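Local coordinates for transcriptional regulator, TetR family (Agrobacterium tumefaciens, PDB 3C2B), which probably binds DNA at cis-regulatory sites as a dimeric transcription factor of the TetR family, through a helix-turn-helix motif, at residues 58-63 against 117-122. Residues are numbered along the deposited sequence; the frame is centred on the assembly and turned at random.
Sequences DRDGLL and IGQASR
The guanidinium of Arg59 presents an edge to the amide of Gln119: OE1 lies in the guanidinium plane, with NH2 of Arg59 3.8 Å from OE1 of Gln119. That is too long for a hydrogen bond, and the two planes are turned 56° apart. Two further neighbours gather at the amide nitrogen, for NE2 of Gln119 lies 3.9 Å from CD2 of Leu63 and 4.1 Å from OD2 of Asp60, the latter likewise beyond hydrogen-bonding distance, with the Asp60 carboxylate tilted 69° to the amide. Gln119 reaches this trio through a chain bent at chi2 (-72°), while bends at chi2 and chi3 of Arg59 turn its NH2 toward the amide.

In TetR-family regulators a helix links the helix-turn-helix headpiece to the larger C-terminal domain, and helix 59-71 fits that role. Here its N-terminal part meets helix 107-120 at Gln119, a small interdomain contact burying 101 Å² in all. The stronger hold on Arg59 comes from elsewhere, a salt bridge from NH1 to Glu33. Asp58 N-caps helix 59-71, its OD2 accepting a weak bond from Asp60 N. Leu127 of helix 127-134 packs against both Leu63 and Gln119, whereas Ala120 touches Leu181 of the second subunit.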
ATOM      1  N   ASP A  58      22.845 -12.635 -14.497  1.00 83.39           N
ATOM      2  CA  ASP A  58      23.495 -11.608 -13.672  1.00 83.37           C
ATOM      3  C   ASP A  58      22.758 -11.394 -12.341  1.00 83.54           C
ATOM      4  O   ASP A  58      21.898 -12.191 -11.969  1.00 83.19           O
ATOM      5  CB  ASP A  58      23.622 -10.288 -14.455  1.00 83.26           C
ATOM      6  CG  ASP A  58      22.405  -9.998 -15.330  1.00 83.43           C
ATOM      7  OD1 ASP A  58      22.332 -10.557 -16.445  1.00 83.86           O
ATOM      8  OD2 ASP A  58      21.529  -9.207 -14.915  1.00 82.86           O
ATOM      9  N   ARG A  59      23.111 -10.330 -11.624  1.00 83.95           N
ATOM     10  CA  ARG A  59      22.394  -9.934 -10.415  1.00 84.52           C
ATOM     11  C   ARG A  59      20.895  -9.808 -10.704  1.00 84.58           C
ATOM     12  O   ARG A  59      20.078 -10.415 -10.015  1.00 84.32           O
ATOM     13  CB  ARG A  59      22.994  -8.637  -9.839  1.00 84.79           C
ATOM     14  CG  ARG A  59      22.099  -7.742  -8.922  1.00 85.84           C
ATOM     15  CD  ARG A  59      21.445  -8.493  -7.752  1.00 86.82           C
ATOM     16  NE  ARG A  59      21.646  -7.885  -6.428  1.00 88.34           N
ATOM     17  CZ  ARG A  59      21.012  -6.815  -5.931  1.00 88.48           C
ATOM     18  NH1 ARG A  59      21.303  -6.417  -4.702  1.00 87.47           N
ATOM     19  NH2 ARG A  59      20.105  -6.130  -6.629  1.00 88.81           N
ATOM     20  N   ASP A  60      20.550  -9.052 -11.746  1.00 84.99           N
ATOM     21  CA  ASP A  60      19.150  -8.802 -12.105  1.00 85.41           C
ATOM     22  C   ASP A  60      18.369 -10.080 -12.449  1.00 85.54           C
ATOM     23  O   ASP A  60      17.167 -10.173 -12.194  1.00 85.91           O
ATOM     24  CB  ASP A  60      19.052  -7.764 -13.235  1.00 85.46           C
ATOM     25  CG  ASP A  60      19.011  -6.317 -12.719  1.00 85.81           C
ATOM     26  OD1 ASP A  60      18.240  -5.515 -13.292  1.00 85.33           O
ATOM     27  OD2 ASP A  60      19.740  -5.978 -11.751  1.00 86.05           O
ATOM     28  N   GLY A  61      19.059 -11.063 -13.019  1.00 85.71           N
ATOM     29  CA  GLY A  61      18.451 -12.361 -13.303  1.00 85.61           C
ATOM     30  C   GLY A  61      18.259 -13.209 -12.053  1.00 85.57           C
ATOM     31  O   GLY A  61      17.344 -14.025 -11.990  1.00 85.60           O
ATOM     32  N   LEU A  62      19.129 -13.028 -11.061  1.00 85.35           N
ATOM     33  CA  LEU A  62      19.038 -13.781  -9.818  1.00 85.50           C
ATOM     34  C   LEU A  62      17.795 -13.347  -9.061  1.00 85.47           C
ATOM     35  O   LEU A  62      17.048 -14.178  -8.550  1.00 85.97           O
ATOM     36  CB  LEU A  62      20.292 -13.569  -8.959  1.00 85.55           C
ATOM     37  CG  LEU A  62      20.248 -13.858  -7.449  1.00 85.83           C
ATOM     38  CD1 LEU A  62      19.845 -15.308  -7.123  1.00 85.54           C
ATOM     39  CD2 LEU A  62      21.590 -13.526  -6.817  1.00 85.77           C
ATOM     40  N   LEU A  63      17.587 -12.038  -9.004  1.00 84.99           N
ATOM     41  CA  LEU A  63      16.439 -11.440  -8.321  1.00 84.63           C
ATOM     42  C   LEU A  63      15.118 -11.940  -8.904  1.00 84.27           C
ATOM     43  O   LEU A  63      14.165 -12.190  -8.161  1.00 84.42           O
ATOM     44  CB  LEU A  63      16.521  -9.923  -8.431  1.00 84.30           C
ATOM     45  CG  LEU A  63      17.440  -9.196  -7.443  1.00 84.84           C
ATOM     46  CD1 LEU A  63      18.548 -10.075  -6.873  1.00 83.34           C
ATOM     47  CD2 LEU A  63      17.989  -7.914  -8.077  1.00 84.91           C
ATOM     48  N   ILE A 117      10.327  -2.998  -4.915  1.00 39.87           N
ATOM     49  CA  ILE A 117      10.090  -1.569  -4.707  1.00 39.24           C
ATOM     50  C   ILE A 117      11.374  -0.704  -4.714  1.00 41.86           C
ATOM     51  O   ILE A 117      11.431   0.344  -5.386  1.00 41.69           O
ATOM     52  CB  ILE A 117       9.154  -1.299  -3.451  1.00 39.62           C
ATOM     53  CG1 ILE A 117       7.710  -1.711  -3.787  1.00 35.63           C
ATOM     54  CG2 ILE A 117       9.280   0.172  -2.978  1.00 36.35           C
ATOM     55  CD1 ILE A 117       6.689  -1.915  -2.578  1.00 35.71           C
ATOM     56  N   GLY A 118      12.401  -1.157  -3.994  1.00 44.15           N
ATOM     57  CA  GLY A 118      13.688  -0.501  -4.000  1.00 46.83           C
ATOM     58  C   GLY A 118      14.358  -0.469  -5.365  1.00 49.15           C
ATOM     59  O   GLY A 118      15.171   0.405  -5.613  1.00 48.85           O
ATOM     60  N   GLN A 119      14.021  -1.408  -6.255  1.00 51.63           N
ATOM     61  CA  GLN A 119      14.638  -1.448  -7.602  1.00 54.30           C
ATOM     62  C   GLN A 119      13.911  -0.525  -8.583  1.00 56.03           C
ATOM     63  O   GLN A 119      14.533   0.010  -9.511  1.00 55.79           O
ATOM     64  CB  GLN A 119      14.642  -2.874  -8.195  1.00 54.24           C
ATOM     65  CG  GLN A 119      15.478  -3.915  -7.453  1.00 54.81           C
ATOM     66  CD  GLN A 119      16.981  -3.725  -7.623  1.00 55.51           C
ATOM     67  OE1 GLN A 119      17.654  -3.209  -6.727  1.00 54.40           O
ATOM     68  NE2 GLN A 119      17.519  -4.154  -8.775  1.00 55.66           N
ATOM     69  N   ALA A 120      12.604  -0.354  -8.356  1.00 57.90           N
ATOM     70  CA  ALA A 120      11.666   0.249  -9.311  1.00 60.31           C
ATOM     71  C   ALA A 120      12.024   1.653  -9.793  1.00 62.21           C
ATOM     72  O   ALA A 120      11.798   1.999 -10.958  1.00 62.82           O
ATOM     73  CB  ALA A 120      10.254   0.230  -8.735  1.00 60.06           C
ATOM     74  N   SER A 121      12.559   2.461  -8.888  1.00 64.71           N
ATOM     75  CA  SER A 121      13.046   3.799  -9.211  1.00 67.32           C
ATOM     76  C   SER A 121      14.263   3.707 -10.157  1.00 69.22           C
ATOM     77  O   SER A 121      15.414   3.670  -9.704  1.00 69.13           O
ATOM     78  CB  SER A 121      13.371   4.553  -7.910  1.00 67.39           C
ATOM     79  OG  SER A 121      13.628   3.653  -6.831  1.00 67.29           O
ATOM     80  N   ARG A 122      13.973   3.670 -11.467  1.00 71.48           N
ATOM     81  CA  ARG A 122      14.908   3.221 -12.528  1.00 73.59           C
ATOM     82  C   ARG A 122      15.513   1.831 -12.278  1.00 73.63           C
ATOM     83  O   ARG A 122      14.945   0.808 -12.680  1.00 74.19           O
ATOM     84  CB  ARG A 122      16.022   4.248 -12.801  1.00 74.00           C
ATOM     85  CG  ARG A 122      15.517   5.678 -12.992  1.00 75.80           C
ATOM     86  CD  ARG A 122      16.564   6.629 -13.604  1.00 75.76           C
ATOM     87  NE  ARG A 122      16.214   8.032 -13.351  1.00 80.90           N
ATOM     88  CZ  ARG A 122      15.153   8.670 -13.864  1.00 82.93           C
ATOM     89  NH1 ARG A 122      14.297   8.045 -14.681  1.00 82.89           N
ATOM     90  NH2 ARG A 122      14.934   9.949 -13.550  1.00 82.81           N
TER